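Long-range contacts in cysteine protease (Xylella fastidiosa, PDB 3OIS), which probably works as a papain-family cysteine peptidase and binds uridine diphosphate: residues V61-P66 with A196-G201; I101-F106 with G137-K142; V222-P227 with F267-E272. One frame throughout, in Å; residues are numbered along the deposited sequence.

Contact 1: V61-P66 with A196-G201; sequences VDLTPP and ACLAVG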
ATOM      1  N   VAL A  61      11.151 -14.407  -8.176  1.00 15.10           N
ATOM      2  CA  VAL A  61       9.791 -14.704  -7.685  1.00 15.15           C
ATOM      3  C   VAL A  61       8.794 -13.798  -8.359  1.00 15.09           C
ATOM      4  O   VAL A  61       9.017 -12.584  -8.494  1.00 14.61           O
ATOM      5  CB  VAL A  61       9.740 -14.544  -6.177  1.00 15.40           C
ATOM      6  CG1 VAL A  61       8.289 -14.682  -5.620  1.00 13.34           C
ATOM      7  CG2 VAL A  61      10.671 -15.498  -5.465  1.00 15.33           C
ATOM      8  N   ASP A  62       7.658 -14.353  -8.799  1.00 16.35           N
ATOM      9  CA  ASP A  62       6.656 -13.495  -9.445  1.00 14.85           C
ATOM     10  C   ASP A  62       5.296 -13.897  -8.979  1.00 15.71           C
ATOM     11  O   ASP A  62       4.630 -14.815  -9.527  1.00 16.15           O
ATOM     12  CB  ASP A  62       6.773 -13.470 -10.975  1.00 17.36           C
ATOM     13  CG  ASP A  62       5.807 -12.512 -11.625  1.00 20.35           C
ATOM     14  OD1 ASP A  62       5.171 -11.700 -10.945  1.00 20.67           O
ATOM     15  OD2 ASP A  62       5.627 -12.597 -12.874  1.00 24.68           O
ATOM     16  N   LEU A  63       4.817 -13.185  -7.952  1.00 13.86           N
ATOM     17  CA  LEU A  63       3.503 -13.512  -7.342  1.00 14.39           C
ATOM     18  C   LEU A  63       2.371 -12.703  -7.985  1.00 15.73           C
ATOM     19  O   LEU A  63       1.299 -12.645  -7.440  1.00 15.72           O
ATOM     20  CB  LEU A  63       3.515 -13.243  -5.786  1.00 13.75           C
ATOM     21  CG  LEU A  63       4.700 -13.846  -4.978  1.00 17.98           C
ATOM     22  CD1 LEU A  63       4.403 -13.717  -3.469  1.00 18.24           C
ATOM     23  CD2 LEU A  63       4.898 -15.336  -5.351  1.00 20.38           C
ATOM     24  N   THR A  64       2.670 -11.942  -9.032  1.00 15.56           N
ATOM     25  CA  THR A  64       1.624 -11.045  -9.605  1.00 16.91           C
ATOM     26  C   THR A  64       0.290 -11.814  -9.683  1.00 17.31           C
ATOM     27  O   THR A  64       0.193 -12.876 -10.319  1.00 18.76           O
ATOM     28  CB  THR A  64       2.000 -10.556 -11.018  1.00 17.74           C
ATOM     29  OG1 THR A  64       3.215  -9.830 -10.985  1.00 17.74           O
ATOM     30  CG2 THR A  64       0.919  -9.584 -11.617  1.00 16.78           C
ATOM     31  N   PRO A  65      -0.760 -11.265  -9.122  1.00 17.49           N
ATOM     32  CA  PRO A  65      -2.049 -11.989  -9.066  1.00 18.12           C
ATOM     33  C   PRO A  65      -2.891 -11.682 -10.340  1.00 17.37           C
ATOM     34  O   PRO A  65      -2.494 -10.825 -11.151  1.00 18.56           O
ATOM     35  CB  PRO A  65      -2.685 -11.430  -7.786  1.00 16.95           C
ATOM     36  CG  PRO A  65      -2.231 -10.038  -7.771  1.00 18.33           C
ATOM     37  CD  PRO A  65      -0.737 -10.063  -8.273  1.00 16.27           C
ATOM     38  N   PRO A  66      -4.016 -12.386 -10.533  1.00 20.46           N
ATOM     39  CA  PRO A  66      -4.738 -12.129 -11.749  1.00 19.99           C
ATOM     40  C   PRO A  66      -5.573 -10.857 -11.708  1.00 20.69           C
ATOM     41  O   PRO A  66      -5.796 -10.259 -12.786  1.00 23.08           O
ATOM     42  CB  PRO A  66      -5.656 -13.367 -11.889  1.00 22.51           C
ATOM     43  CG  PRO A  66      -5.149 -14.386 -10.874  1.00 21.21           C
ATOM     44  CD  PRO A  66      -4.628 -13.485  -9.769  1.00 20.88           C
ATOM     45  N   ALA A 196      12.917 -13.545   1.048  1.00 17.41           N
ATOM     46  CA  ALA A 196      12.432 -14.764   1.706  1.00 16.95           C
ATOM     47  C   ALA A 196      10.928 -14.683   1.899  1.00 18.04           C
ATOM     48  O   ALA A 196      10.214 -15.705   1.767  1.00 17.32           O
ATOM     49  CB  ALA A 196      13.067 -14.926   3.023  1.00 17.24           C
ATOM     50  N   CYS A 197      10.445 -13.471   2.225  1.00 14.94           N
ATOM     51  CA  CYS A 197       8.993 -13.272   2.372  1.00 15.27           C
ATOM     52  C   CYS A 197       8.278 -13.660   1.047  1.00 14.99           C
ATOM     53  O   CYS A 197       7.300 -14.435   1.029  1.00 15.18           O
ATOM     54  CB  CYS A 197       8.719 -11.786   2.726  1.00 14.40           C
ATOM     55  SG  CYS A 197       7.021 -11.442   3.181  1.00 19.37           S
ATOM     56  N   LEU A 198       8.780 -13.087  -0.059  1.00 14.45           N
ATOM     57  CA  LEU A 198       8.159 -13.351  -1.354  1.00 15.07           C
ATOM     58  C   LEU A 198       8.345 -14.841  -1.771  1.00 16.38           C
ATOM     59  O   LEU A 198       7.460 -15.414  -2.433  1.00 14.50           O
ATOM     60  CB  LEU A 198       8.781 -12.413  -2.391  1.00 14.32           C
ATOM     61  CG  LEU A 198       8.436 -10.918  -2.177  1.00 12.71           C
ATOM     62  CD1 LEU A 198       9.487 -10.084  -3.002  1.00 13.01           C
ATOM     63  CD2 LEU A 198       6.967 -10.619  -2.567  1.00 14.15           C
ATOM     64  N   ALA A 199       9.510 -15.375  -1.440  1.00 15.80           N
ATOM     65  CA  ALA A 199       9.812 -16.781  -1.772  1.00 17.98           C
ATOM     66  C   ALA A 199       8.844 -17.829  -1.214  1.00 18.98           C
ATOM     67  O   ALA A 199       8.660 -18.934  -1.844  1.00 20.39           O
ATOM     68  CB  ALA A 199      11.211 -17.127  -1.380  1.00 17.47           C
ATOM     69  N   VAL A 200       8.252 -17.561  -0.074  1.00 16.55           N
ATOM     70  CA  VAL A 200       7.320 -18.491   0.498  1.00 17.75           C
ATOM     71  C   VAL A 200       5.914 -18.141   0.048  1.00 18.34           C
ATOM     72  O   VAL A 200       4.924 -18.705   0.538  1.00 19.68           O
ATOM     73  CB  VAL A 200       7.419 -18.632   2.032  1.00 17.23           C
ATOM     74  CG1 VAL A 200       8.838 -18.998   2.491  1.00 17.27           C
ATOM     75  CG2 VAL A 200       6.992 -17.305   2.738  1.00 16.87           C
ATOM     76  N   GLY A 201       5.816 -17.145  -0.838  1.00 17.64           N
ATOM     77  CA  GLY A 201       4.488 -16.768  -1.403  1.00 16.45           C
ATOM     78  C   GLY A 201       3.711 -15.670  -0.702  1.00 16.82           C
ATOM     79  O   GLY A 201       2.487 -15.527  -0.942  1.00 14.66           O
TER

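Contact 2: I101-F106 with G137-K142; sequences IPSRLF and GVCPEK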
ATOM      1  N   ILE A 101     -13.154  -7.082  -4.619  1.00 19.13           N
ATOM      2  CA  ILE A 101     -12.189  -6.019  -4.293  1.00 16.82           C
ATOM      3  C   ILE A 101     -12.620  -5.502  -2.896  1.00 17.02           C
ATOM      4  O   ILE A 101     -13.778  -5.159  -2.718  1.00 16.61           O
ATOM      5  CB  ILE A 101     -12.271  -4.885  -5.297  1.00 15.45           C
ATOM      6  CG1 ILE A 101     -11.698  -5.348  -6.667  1.00 19.37           C
ATOM      7  CG2 ILE A 101     -11.362  -3.723  -4.851  1.00 22.74           C
ATOM      8  CD1 ILE A 101     -11.978  -4.318  -7.833  1.00 19.65           C
ATOM      9  N   PRO A 102     -11.696  -5.513  -1.916  1.00 15.52           N
ATOM     10  CA  PRO A 102     -12.048  -4.950  -0.592  1.00 15.77           C
ATOM     11  C   PRO A 102     -12.298  -3.438  -0.686  1.00 17.33           C
ATOM     12  O   PRO A 102     -11.658  -2.746  -1.517  1.00 17.46           O
ATOM     13  CB  PRO A 102     -10.802  -5.221   0.274  1.00 14.06           C
ATOM     14  CG  PRO A 102     -10.108  -6.370  -0.419  1.00 16.63           C
ATOM     15  CD  PRO A 102     -10.367  -6.177  -1.882  1.00 13.81           C
ATOM     16  N   SER A 103     -13.266  -2.946   0.089  1.00 13.63           N
ATOM     17  CA  SER A 103     -13.563  -1.487   0.133  1.00 14.20           C
ATOM     18  C   SER A 103     -12.408  -0.591   0.611  1.00 13.38           C
ATOM     19  O   SER A 103     -12.143  -0.491   1.814  1.00 14.11           O
ATOM     20  CB  SER A 103     -14.787  -1.189   1.011  1.00 13.80           C
ATOM     21  OG  SER A 103     -14.967   0.206   0.982  1.00 14.03           O
ATOM     22  N   ARG A 104     -11.782   0.094  -0.340  1.00 12.26           N
ATOM     23  CA  ARG A 104     -10.625   0.976  -0.045  1.00 12.78           C
ATOM     24  C   ARG A 104     -11.056   2.174   0.767  1.00 14.33           C
ATOM     25  O   ARG A 104     -10.336   2.582   1.690  1.00 13.44           O
ATOM     26  CB  ARG A 104      -9.999   1.416  -1.353  1.00 13.35           C
ATOM     27  CG  ARG A 104      -9.187   0.200  -1.997  1.00 15.51           C
ATOM     28  CD  ARG A 104      -8.837   0.531  -3.465  1.00 13.68           C
ATOM     29  NE  ARG A 104      -9.999   0.651  -4.363  1.00 14.03           N
ATOM     30  CZ  ARG A 104     -10.069   1.358  -5.501  1.00 13.64           C
ATOM     31  NH1 ARG A 104      -9.055   2.116  -5.932  1.00 14.07           N
ATOM     32  NH2 ARG A 104     -11.256   1.322  -6.207  1.00 17.13           N
ATOM     33  N   LEU A 105     -12.251   2.713   0.486  1.00 12.92           N
ATOM     34  CA  LEU A 105     -12.671   3.894   1.275  1.00 13.82           C
ATOM     35  C   LEU A 105     -13.064   3.478   2.686  1.00 13.39           C
ATOM     36  O   LEU A 105     -12.889   4.244   3.587  1.00 13.77           O
ATOM     37  CB  LEU A 105     -13.882   4.591   0.665  1.00 12.01           C
ATOM     38  CG  LEU A 105     -13.572   5.382  -0.607  1.00 12.41           C
ATOM     39  CD1 LEU A 105     -14.844   6.184  -0.972  1.00 14.96           C
ATOM     40  CD2 LEU A 105     -12.392   6.368  -0.364  1.00 18.63           C
ATOM     41  N   PHE A 106     -13.578   2.226   2.861  1.00 13.13           N
ATOM     42  CA  PHE A 106     -13.824   1.757   4.228  1.00 13.81           C
ATOM     43  C   PHE A 106     -12.462   1.762   5.033  1.00 14.20           C
ATOM     44  O   PHE A 106     -12.395   2.173   6.234  1.00 14.86           O
ATOM     45  CB  PHE A 106     -14.360   0.314   4.241  1.00 13.08           C
ATOM     46  CG  PHE A 106     -14.674  -0.205   5.614  1.00 10.96           C
ATOM     47  CD1 PHE A 106     -15.948   0.020   6.172  1.00 16.09           C
ATOM     48  CD2 PHE A 106     -13.711  -0.917   6.367  1.00 11.93           C
ATOM     49  CE1 PHE A 106     -16.229  -0.453   7.416  1.00 14.10           C
ATOM     50  CE2 PHE A 106     -13.996  -1.378   7.658  1.00 14.18           C
ATOM     51  CZ  PHE A 106     -15.302  -1.117   8.166  1.00 12.24           C
ATOM     52  N   GLY A 137     -11.811  -5.229  10.282  1.00 16.67           N
ATOM     53  CA  GLY A 137     -11.960  -5.940   8.999  1.00 15.74           C
ATOM     54  C   GLY A 137     -12.109  -4.976   7.826  1.00 17.76           C
ATOM     55  O   GLY A 137     -11.562  -3.797   7.857  1.00 17.76           O
ATOM     56  N   VAL A 138     -12.769  -5.426   6.781  1.00 14.26           N
ATOM     57  CA  VAL A 138     -13.081  -4.598   5.611  1.00 14.08           C
ATOM     58  C   VAL A 138     -14.237  -5.240   4.868  1.00 15.24           C
ATOM     59  O   VAL A 138     -14.283  -6.491   4.730  1.00 17.72           O
ATOM     60  CB  VAL A 138     -11.841  -4.428   4.654  1.00 12.88           C
ATOM     61  CG1 VAL A 138     -11.181  -5.828   4.278  1.00 16.02           C
ATOM     62  CG2 VAL A 138     -12.180  -3.569   3.442  1.00 13.46           C
ATOM     63  N   CYS A 139     -15.176  -4.416   4.429  1.00 15.59           N
ATOM     64  CA  CYS A 139     -16.340  -4.937   3.649  1.00 17.19           C
ATOM     65  C   CYS A 139     -16.005  -4.939   2.160  1.00 18.87           C
ATOM     66  O   CYS A 139     -15.052  -4.309   1.715  1.00 19.87           O
ATOM     67  CB  CYS A 139     -17.580  -4.092   3.926  1.00 19.07           C
ATOM     68  SG  CYS A 139     -17.479  -2.370   3.426  1.00 18.52           S
ATOM     69  N   PRO A 140     -16.806  -5.647   1.335  1.00 18.17           N
ATOM     70  CA  PRO A 140     -16.591  -5.583  -0.078  1.00 17.75           C
ATOM     71  C   PRO A 140     -16.782  -4.170  -0.681  1.00 17.81           C
ATOM     72  O   PRO A 140     -17.656  -3.394  -0.248  1.00 17.26           O
ATOM     73  CB  PRO A 140     -17.710  -6.560  -0.628  1.00 19.21           C
ATOM     74  CG  PRO A 140     -17.823  -7.566   0.501  1.00 18.40           C
ATOM     75  CD  PRO A 140     -17.853  -6.635   1.718  1.00 20.04           C
ATOM     76  N   GLU A 141     -16.020  -3.845  -1.720  1.00 17.29           N
ATOM     77  CA  GLU A 141     -16.110  -2.540  -2.297  1.00 17.61           C
ATOM     78  C   GLU A 141     -17.523  -2.282  -2.876  1.00 18.47           C
ATOM     79  O   GLU A 141     -17.987  -1.189  -2.800  1.00 16.51           O
ATOM     80  CB  GLU A 141     -14.939  -2.230  -3.245  1.00 17.35           C
ATOM     81  CG  GLU A 141     -14.904  -0.781  -3.676  1.00 18.46           C
ATOM     82  CD  GLU A 141     -13.495  -0.405  -4.076  1.00 18.91           C
ATOM     83  OE1 GLU A 141     -13.105  -0.635  -5.257  1.00 17.41           O
ATOM     84  OE2 GLU A 141     -12.822   0.135  -3.179  1.00 17.29           O
ATOM     85  N   LYS A 142     -18.213  -3.318  -3.358  1.00 19.41           N
ATOM     86  CA  LYS A 142     -19.600  -3.087  -3.817  1.00 20.82           C
ATOM     87  C   LYS A 142     -20.517  -2.515  -2.803  1.00 20.36           C
ATOM     88  O   LYS A 142     -21.407  -1.737  -3.182  1.00 22.48           O
ATOM     89  CB  LYS A 142     -20.208  -4.340  -4.507  1.00 22.69           C
ATOM     90  CG  LYS A 142     -19.682  -4.447  -5.968  1.00 27.70           C
ATOM     91  CD  LYS A 142     -19.918  -5.779  -6.689  1.00 32.36           C
ATOM     92  CE  LYS A 142     -19.423  -5.678  -8.138  1.00 34.37           C
ATOM     93  NZ  LYS A 142     -19.880  -6.837  -8.988  1.00 39.97           N
TER
HETATM   94  O   HOH W   1     -14.093   2.047  -1.721  1.00 15.44           O

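Contact 3: V222-P227 with F267-E272; sequences VRIPLP and FWMPYE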
ATOM      1  N   VAL A 222       9.030   2.476 -16.426  1.00 15.92           N
ATOM      2  CA  VAL A 222       8.688   1.210 -15.744  1.00 15.94           C
ATOM      3  C   VAL A 222       9.729   0.926 -14.651  1.00 16.00           C
ATOM      4  O   VAL A 222       9.345   0.510 -13.507  1.00 15.06           O
ATOM      5  CB  VAL A 222       8.619   0.006 -16.729  1.00 14.82           C
ATOM      6  CG1 VAL A 222       8.345  -1.247 -15.946  1.00 15.97           C
ATOM      7  CG2 VAL A 222       7.546   0.251 -17.728  1.00 17.54           C
ATOM      8  N   ARG A 223      10.999   1.139 -14.963  1.00 16.18           N
ATOM      9  CA  ARG A 223      12.013   1.079 -13.948  1.00 14.71           C
ATOM     10  C   ARG A 223      12.178   2.407 -13.195  1.00 15.79           C
ATOM     11  O   ARG A 223      12.451   3.423 -13.772  1.00 16.40           O
ATOM     12  CB  ARG A 223      13.402   0.643 -14.557  1.00 14.96           C
ATOM     13  CG  ARG A 223      13.335  -0.739 -15.225  1.00 17.09           C
ATOM     14  CD  ARG A 223      14.723  -1.210 -15.636  1.00 24.98           C
ATOM     15  NE  ARG A 223      14.491  -2.456 -16.366  1.00 32.42           N
ATOM     16  CZ  ARG A 223      15.427  -3.332 -16.714  1.00 35.50           C
ATOM     17  NH1 ARG A 223      15.072  -4.411 -17.409  1.00 38.94           N
ATOM     18  NH2 ARG A 223      16.679  -3.152 -16.330  1.00 31.38           N
ATOM     19  N   ILE A 224      11.996   2.358 -11.887  1.00 15.55           N
ATOM     20  CA  ILE A 224      12.136   3.559 -11.066  1.00 16.00           C
ATOM     21  C   ILE A 224      13.630   3.894 -10.926  1.00 14.93           C
ATOM     22  O   ILE A 224      14.398   3.069 -10.478  1.00 16.92           O
ATOM     23  CB  ILE A 224      11.478   3.355  -9.718  1.00 13.94           C
ATOM     24  CG1 ILE A 224      10.039   2.986  -9.926  1.00 14.10           C
ATOM     25  CG2 ILE A 224      11.525   4.656  -8.914  1.00 18.02           C
ATOM     26  CD1 ILE A 224       9.327   2.673  -8.503  1.00 12.61           C
ATOM     27  N   PRO A 225      14.035   5.127 -11.318  1.00 15.52           N
ATOM     28  CA  PRO A 225      15.474   5.497 -11.201  1.00 17.00           C
ATOM     29  C   PRO A 225      15.794   5.642  -9.775  1.00 17.72           C
ATOM     30  O   PRO A 225      14.949   6.136  -8.998  1.00 18.44           O
ATOM     31  CB  PRO A 225      15.519   6.900 -11.844  1.00 17.04           C
ATOM     32  CG  PRO A 225      14.313   6.973 -12.699  1.00 18.63           C
ATOM     33  CD  PRO A 225      13.270   6.084 -12.153  1.00 14.97           C
ATOM     34  N   LEU A 226      17.017   5.282  -9.415  1.00 19.65           N
ATOM     35  CA  LEU A 226      17.582   5.624  -8.112  1.00 18.81           C
ATOM     36  C   LEU A 226      17.725   7.137  -7.948  1.00 17.27           C
ATOM     37  O   LEU A 226      18.269   7.840  -8.838  1.00 17.41           O
ATOM     38  CB  LEU A 226      18.931   4.979  -8.007  1.00 18.88           C
ATOM     39  CG  LEU A 226      19.448   4.831  -6.618  1.00 21.60           C
ATOM     40  CD1 LEU A 226      18.504   3.930  -5.793  1.00 23.52           C
ATOM     41  CD2 LEU A 226      20.877   4.171  -6.682  1.00 22.64           C
ATOM     42  N   PRO A 227      17.176   7.694  -6.846  1.00 17.84           N
ATOM     43  CA  PRO A 227      17.164   9.151  -6.730  1.00 18.41           C
ATOM     44  C   PRO A 227      18.581   9.635  -6.458  1.00 18.83           C
ATOM     45  O   PRO A 227      19.451   8.865  -5.916  1.00 19.05           O
ATOM     46  CB  PRO A 227      16.290   9.423  -5.453  1.00 17.34           C
ATOM     47  CG  PRO A 227      15.382   8.201  -5.366  1.00 18.54           C
ATOM     48  CD  PRO A 227      16.338   7.047  -5.823  1.00 18.85           C
ATOM     49  N   PHE A 267       5.466  -1.803 -11.727  1.00 13.32           N
ATOM     50  CA  PHE A 267       6.786  -1.174 -11.916  1.00 13.40           C
ATOM     51  C   PHE A 267       7.879  -2.016 -11.293  1.00 12.06           C
ATOM     52  O   PHE A 267       7.603  -3.005 -10.565  1.00 11.57           O
ATOM     53  CB  PHE A 267       6.778   0.228 -11.249  1.00 13.84           C
ATOM     54  CG  PHE A 267       5.838   1.201 -11.896  1.00 11.14           C
ATOM     55  CD1 PHE A 267       4.466   1.270 -11.552  1.00 11.71           C
ATOM     56  CD2 PHE A 267       6.356   2.124 -12.832  1.00  9.47           C
ATOM     57  CE1 PHE A 267       3.604   2.272 -12.175  1.00 13.29           C
ATOM     58  CE2 PHE A 267       5.540   3.135 -13.424  1.00 11.49           C
ATOM     59  CZ  PHE A 267       4.157   3.200 -13.115  1.00 13.42           C
ATOM     60  N   TRP A 268       9.126  -1.661 -11.589  1.00 12.36           N
ATOM     61  CA  TRP A 268      10.301  -2.300 -11.030  1.00 13.35           C
ATOM     62  C   TRP A 268      11.061  -1.298 -10.211  1.00 14.36           C
ATOM     63  O   TRP A 268      11.349  -0.165 -10.704  1.00 15.28           O
ATOM     64  CB  TRP A 268      11.262  -2.719 -12.148  1.00 14.52           C
ATOM     65  CG  TRP A 268      10.864  -3.967 -12.989  1.00 14.24           C
ATOM     66  CD1 TRP A 268      10.648  -3.992 -14.359  1.00 18.51           C
ATOM     67  CD2 TRP A 268      10.808  -5.344 -12.550  1.00 15.48           C
ATOM     68  NE1 TRP A 268      10.419  -5.292 -14.787  1.00 19.55           N
ATOM     69  CE2 TRP A 268      10.476  -6.132 -13.701  1.00 18.02           C
ATOM     70  CE3 TRP A 268      10.926  -5.978 -11.296  1.00 15.50           C
ATOM     71  CZ2 TRP A 268      10.262  -7.502 -13.626  1.00 18.42           C
ATOM     72  CZ3 TRP A 268      10.796  -7.364 -11.250  1.00 17.43           C
ATOM     73  CH2 TRP A 268      10.425  -8.096 -12.402  1.00 17.80           C
ATOM     74  N   MET A 269      11.373  -1.689  -8.964  1.00 13.66           N
ATOM     75  CA  MET A 269      12.095  -0.843  -8.027  1.00 12.95           C
ATOM     76  C   MET A 269      13.499  -1.459  -7.787  1.00 14.24           C
ATOM     77  O   MET A 269      13.566  -2.579  -7.381  1.00 13.22           O
ATOM     78  CB  MET A 269      11.386  -0.760  -6.648  1.00 12.85           C
ATOM     79  CG  MET A 269      12.210   0.135  -5.675  1.00 11.89           C
ATOM     80  SD  MET A 269      11.259   0.391  -4.095  1.00 13.73           S
ATOM     81  CE  MET A 269      10.109   1.686  -4.634  1.00 14.97           C
ATOM     82  N   PRO A 270      14.586  -0.702  -7.958  1.00 16.44           N
ATOM     83  CA  PRO A 270      15.939  -1.278  -7.782  1.00 16.44           C
ATOM     84  C   PRO A 270      16.184  -1.806  -6.362  1.00 17.09           C
ATOM     85  O   PRO A 270      15.676  -1.247  -5.400  1.00 16.25           O
ATOM     86  CB  PRO A 270      16.897  -0.082  -7.998  1.00 19.41           C
ATOM     87  CG  PRO A 270      16.029   1.024  -8.632  1.00 17.83           C
ATOM     88  CD  PRO A 270      14.591   0.721  -8.341  1.00 17.30           C
ATOM     89  N   TYR A 271      16.955  -2.882  -6.239  1.00 16.88           N
ATOM     90  CA  TYR A 271      17.399  -3.332  -4.936  1.00 16.47           C
ATOM     91  C   TYR A 271      17.977  -2.243  -4.053  1.00 16.10           C
ATOM     92  O   TYR A 271      17.700  -2.206  -2.849  1.00 17.99           O
ATOM     93  CB  TYR A 271      18.493  -4.410  -5.149  1.00 15.20           C
ATOM     94  CG  TYR A 271      17.931  -5.747  -5.607  1.00 16.79           C
ATOM     95  CD1 TYR A 271      16.585  -5.914  -5.992  1.00 18.01           C
ATOM     96  CD2 TYR A 271      18.757  -6.859  -5.722  1.00 21.24           C
ATOM     97  CE1 TYR A 271      16.114  -7.165  -6.425  1.00 16.99           C
ATOM     98  CE2 TYR A 271      18.264  -8.138  -6.194  1.00 18.99           C
ATOM     99  CZ  TYR A 271      16.958  -8.275  -6.544  1.00 19.49           C
ATOM    100  OH  TYR A 271      16.455  -9.505  -6.997  1.00 17.01           O
ATOM    101  N   GLU A 272      18.756  -1.334  -4.653  1.00 17.52           N
ATOM    102  CA  GLU A 272      19.419  -0.251  -3.865  1.00 17.35           C
ATOM    103  C   GLU A 272      18.394   0.804  -3.391  1.00 16.23           C
ATOM    104  O   GLU A 272      18.685   1.596  -2.467  1.00 17.51           O
ATOM    105  CB  GLU A 272      20.461   0.460  -4.757  1.00 19.73           C
ATOM    106  CG  GLU A 272      21.630  -0.407  -5.353  1.00 25.07           C
ATOM    107  CD  GLU A 272      21.273  -1.324  -6.587  1.00 35.19           C
ATOM    108  OE1 GLU A 272      22.189  -2.119  -6.985  1.00 36.47           O
ATOM    109  OE2 GLU A 272      20.112  -1.299  -7.155  1.00 28.49           O
TER

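Contact 1: V61-P66 with A196-G201
The backbone at Val-61, in strand 60-62, and at Leu-63 just after it passes the closing turn of helix 191-199, with the CA of Val-61 6.3 Å from the CA of Ala-199 and the CA of Leu-63 6.8 Å from the CA of Gly-201. The helix ends in a Schellman motif: Gly-201 takes a positive phi of 93°, which suits glycine because a beta carbon would be jammed against the preceding carbonyl oxygen. Gly-201 N bonds back to Leu-198 O at 2.9 Å.

That same carbonyl oxygen is where the two aliphatic side chains converge. With CG1 anti to the backbone N (chi1 173°), one branch of Val-61 comes to 3.4 Å from Leu-198 O, while the other, CG2, rests on Ala-199 CA; a beta-branched valine suits a strand that meets a helix end with both branches. Leu-63 sends CD1 into the turn, 3.5 Å from the C of Gly-201, against the backbone that follows the helix. Leu-198 answers with its own methyl, CD2 lying 4.1 Å from Leu-63 CD1, and with CB against Val-61. All of this is van der Waals packing; within 61-66, Asp-62, whose CB points away from the helix, closes an Asx turn. Asp-62 OD1 takes the N-H of Thr-64 from above the carboxylate plane and also bonds Thr-64 OG1 at 2.7 Å, through the syn lone pair.

Backbone bonds between Val-61 and Tyr-244 and between Leu-63 and Val-242 tie this segment to strand 233-245, whose Tyr-244 and Cys-241 also meet Leu-198. The end of helix 191-199 thus packs on strand 233-245, in the beta domain of the papain fold, with Phe-89 of helix 78-93 against Leu-63 and helix 51-55 against Ala-196.

Contact 2: I101-F106 with G137-K142
Glu-141 meets Arg-104 in a side-on salt bridge, one nitrogen to each carboxylate oxygen. Arg-104 NH2 bonds Glu-141 OE1 at 2.9 Å, in the guanidinium plane, and Arg-104 NE reaches the syn lone pair of Glu-141 OE2 at 3.1 Å; the two planes lie 48° apart. Glu-141 OE2 also takes the backbone N-H of Arg-104 on its anti side, N to OE2 3.0 Å, in a nearly straight bond (172°). A water donates to OE2 and accepts from Leu-105 N. Glutamate suits this place because its chain, leaving with CG anti to the backbone N (chi1 -170°), is long enough to reach the amide of Arg-104 directly and that of Leu-105 through the water, and its negative charge probably favours the helix N-terminus.

Two backbone bonds set the glutamate there: Glu-141 N to Ile-101 O, and Ser-103 N to Cys-139 O, both 2.8 Å, form a single bridge at Pro-102 and Pro-140. In this helical domain of the papain fold, it joins the start of helix 104-114 to the loop following helix 126-135. Ser-103 is the N-cap: its OG accepts from Phe-106 N and also hydrogen-bonds Trp-144 O.

The Phe-106 ring meets Gly-137 O at its edge, CE2 at 3.4 Å, and Cys-139 SG obliquely, a sulfur-aromatic contact 4.6 Å from the centroid. Tyr-146 makes a cation-pi contact with Arg-104, and Tyr-173 meets Phe-106 edge-to-face.

Contact 3: V222-P227 with F267-E272
Val-222, Arg-223 and Ile-224 add a parallel beta bridge to the edge of strand 266-270, in the beta domain of the papain fold. The segments run nearly parallel, and the bridge is a single one, pairing Arg-223 with Trp-268. Strand 266-270 is held on its other edge by strand 250-254, through backbone bonds such as that of Met-269 with Phe-251, so the loop 222-227 extends the sheet locally.

Both bonds belong to Trp-268, as the parallel pattern requires. Trp-268 N gives to Val-222 O at 2.9 Å, tilted 29° from the carbonyl plane, and Trp-268 O takes Ile-224 N at 2.9 Å (178°).

On one face, Val-222 and Trp-268 run alongside each other in a common direction, Val-222 CG1 3.9 Å from Trp-268 CD1; Arg-252 adds a cation-pi contact to the indole. On the other, buried, branched Ile-224 meets Met-269, CD1 to CE 4.1 Å; Met-269, with CG anti to its N (chi1 179°) and bent at chi3, also touches Phe-206 and Phe-208. The Phe-267 ring receives Val-222 O at its edge and Trp-214 edge-to-face.

Proline suits position 270, where the strand gives way to helix 271-274: having no N-H, it could not continue the pairing. At the chain's turn toward that helix, Leu-226 CD1 lies 4.1 Å from Glu-272 CB, and the proline ring packs against a carbonyl, Ile-224 O standing 3.2 Å from Pro-270 CD.

How the contacts relate
Contact 2 is the buried one, contact 1 lies at the surface and contact 3 is partly buried. Contacts 1 and 3 reach the same antiparallel sheet at separate strands, their centres about 18 Å apart, whereas contact 2 joins a helix start to a loop in the helical domain, with its centre about 30 Å from that of contact 3. Along the chain, contact 2 nests inside the loop closed by contact 1, and contact 3 opens after both. Chemistry follows place: aliphatic packing against a helix end in contact 1, a charge pair with helix capping in contact 2, and backbone pairing flanked by aromatic and aliphatic side chains in contact 3.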